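Local coordinates for 4-hydroxy-tetrahydrodipicolinate synthase (Thermotoga maritima, PDB 3PB2), which catalyses the condensation of pyruvate with aspartate semialdehyde to 4-hydroxy-tetrahydrodipicolinate, a step of lysine biosynthesis, at residues 133-138 and 161-166. The protein carries 2 engineered substitutions. Residues are numbered along the deposited sequence; the frame is centred on the assembly and turned at random.
Sequences LGIVVY and KNVVGI
Ile135 is held on both its backbone polar atoms by the neighbouring strand: its N donates to Asn162 O (2.9 Å, N-H...O 160°) and its O accepts from Val164 N (2.8 Å), a bond bent to 146° at a beta bulge. Ile135 pairs with Val163, but Val136 already pairs with Gly165, leaving Val164 as the extra residue; Val137 N then reaches Gly165 O at 2.9 Å. The two strand axes run parallel, 27° apart, as neighbours in this closed (beta/alpha)8 TIM barrel.

Side-chain pairs are most numerous on the face of Ile135, Val137, Val163 and Ile166, which helix 117-128 helps to cover. There CG1 of Val163, anti to its backbone N, meets Val137 CG2 at 3.8 Å, the other branch of Val137, CG1, meets Ile166 CD1 at 3.8 Å, and Ile135 CB lies on Val163 CG2. Between the two segments the face of Val136 is looser, because Gly165 has no side chain; one pair remains, Val136 CG2 with Val164 CG2 (3.9 Å), and Leu106 and Trp193 also pack on Val136. The start of 161-166, at Lys161, is exposed, whereas buried Asn162 bonds through ND2 to Thr131 O.

Tyr138, the predicted proton donor/acceptor, ends 133-138; Lys167, the predicted Schiff-base lysine, comes next after Ile166 and forms a cation-pi pair with it. With all ten touching residues buried, the chemistry is consistent with a rigid, apolar floor beneath the probable catalytic groups.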
loop_
_atom_site.group_PDB
_atom_site.type_symbol
_atom_site.label_atom_id
_atom_site.label_comp_id
_atom_site.label_asym_id
_atom_site.label_seq_id
_atom_site.Cartn_x
_atom_site.Cartn_y
_atom_site.Cartn_z
ATOM N N LEU A 133 -5.722 -1.637 37.753
ATOM C CA LEU A 133 -5.602 -2.825 36.902
ATOM C C LEU A 133 -4.333 -2.800 36.059
ATOM O O LEU A 133 -3.807 -1.734 35.743
ATOM C CB LEU A 133 -6.799 -2.947 35.941
ATOM C CG LEU A 133 -8.197 -3.184 36.526
ATOM C CD1 LEU A 133 -9.214 -3.405 35.427
ATOM C CD2 LEU A 133 -8.178 -4.351 37.497
ATOM N N GLY A 134 -3.868 -3.978 35.666
ATOM C CA GLY A 134 -2.835 -4.061 34.647
ATOM C C GLY A 134 -3.503 -3.685 33.332
ATOM O O GLY A 134 -4.610 -4.148 33.061
ATOM N N ILE A 135 -2.841 -2.850 32.529
ATOM C CA ILE A 135 -3.368 -2.416 31.225
ATOM C C ILE A 135 -2.514 -2.979 30.074
ATOM O O ILE A 135 -1.284 -2.910 30.106
ATOM C CB ILE A 135 -3.355 -0.870 31.120
ATOM C CG1 ILE A 135 -4.220 -0.234 32.223
ATOM C CG2 ILE A 135 -3.802 -0.408 29.706
ATOM C CD1 ILE A 135 -3.850 1.259 32.558
ATOM N N VAL A 136 -3.165 -3.521 29.057
ATOM C CA VAL A 136 -2.467 -4.012 27.871
ATOM C C VAL A 136 -2.837 -3.133 26.686
ATOM O O VAL A 136 -3.992 -3.080 26.302
ATOM C CB VAL A 136 -2.870 -5.461 27.534
ATOM C CG1 VAL A 136 -2.184 -5.928 26.238
ATOM C CG2 VAL A 136 -2.561 -6.383 28.702
ATOM N N VAL A 137 -1.861 -2.429 26.126
ATOM C CA VAL A 137 -2.080 -1.660 24.894
ATOM C C VAL A 137 -2.396 -2.590 23.717
ATOM O O VAL A 137 -1.749 -3.618 23.553
ATOM C CB VAL A 137 -0.857 -0.779 24.556
ATOM C CG1 VAL A 137 -0.994 -0.169 23.149
ATOM C CG2 VAL A 137 -0.678 0.321 25.619
ATOM N N TYR A 138 -3.371 -2.232 22.881
ATOM C CA TYR A 138 -3.723 -3.116 21.763
ATOM C C TYR A 138 -3.566 -2.367 20.430
ATOM O O TYR A 138 -4.317 -1.447 20.142
ATOM C CB TYR A 138 -5.153 -3.660 21.943
ATOM C CG TYR A 138 -5.693 -4.538 20.821
ATOM C CD1 TYR A 138 -4.850 -5.138 19.890
ATOM C CD2 TYR A 138 -7.055 -4.783 20.718
ATOM C CE1 TYR A 138 -5.369 -5.955 18.873
ATOM C CE2 TYR A 138 -7.577 -5.596 19.722
ATOM C CZ TYR A 138 -6.743 -6.170 18.805
ATOM O OH TYR A 138 -7.297 -6.956 17.825
ATOM N N LYS A 161 3.405 2.821 34.658
ATOM C CA LYS A 161 3.845 1.591 35.300
ATOM C C LYS A 161 2.754 0.520 35.303
ATOM O O LYS A 161 3.052 -0.668 35.348
ATOM C CB LYS A 161 4.314 1.884 36.734
ATOM C CG LYS A 161 5.336 3.015 36.827
ATOM C CD LYS A 161 6.579 2.716 36.014
ATOM C CE LYS A 161 7.586 3.844 36.137
ATOM N NZ LYS A 161 8.881 3.481 35.500
ATOM N N ASN A 162 1.513 1.002 35.291
ATOM C CA ASN A 162 0.246 0.286 35.149
ATOM C C ASN A 162 0.096 -0.525 33.850
ATOM O O ASN A 162 -0.645 -1.532 33.782
ATOM C CB ASN A 162 -0.850 1.368 35.072
ATOM C CG ASN A 162 -1.577 1.553 36.356
ATOM O OD1 ASN A 162 -1.009 1.384 37.429
ATOM N ND2 ASN A 162 -2.839 1.925 36.268
ATOM N N VAL A 163 0.733 -0.029 32.797
ATOM C CA VAL A 163 0.649 -0.676 31.501
ATOM C C VAL A 163 1.659 -1.810 31.471
ATOM O O VAL A 163 2.867 -1.564 31.501
ATOM C CB VAL A 163 0.912 0.331 30.358
ATOM C CG1 VAL A 163 0.893 -0.370 29.003
ATOM C CG2 VAL A 163 -0.122 1.454 30.400
ATOM N N VAL A 164 1.164 -3.050 31.424
ATOM C CA VAL A 164 2.031 -4.219 31.575
ATOM C C VAL A 164 2.603 -4.748 30.284
ATOM O O VAL A 164 3.597 -5.500 30.286
ATOM C CB VAL A 164 1.332 -5.391 32.325
ATOM C CG1 VAL A 164 1.073 -4.991 33.799
ATOM C CG2 VAL A 164 0.037 -5.802 31.607
ATOM N N GLY A 165 1.986 -4.374 29.173
ATOM C CA GLY A 165 2.457 -4.872 27.904
ATOM C C GLY A 165 1.611 -4.417 26.737
ATOM O O GLY A 165 0.752 -3.527 26.848
ATOM N N ILE A 166 1.882 -5.019 25.595
ATOM C CA ILE A 166 1.203 -4.629 24.373
ATOM C C ILE A 166 0.906 -5.850 23.527
ATOM O O ILE A 166 1.722 -6.765 23.424
ATOM C CB ILE A 166 2.073 -3.647 23.572
ATOM C CG1 ILE A 166 1.396 -3.269 22.244
ATOM C CG2 ILE A 166 3.449 -4.261 23.301
ATOM C CD1 ILE A 166 1.961 -1.964 21.621
#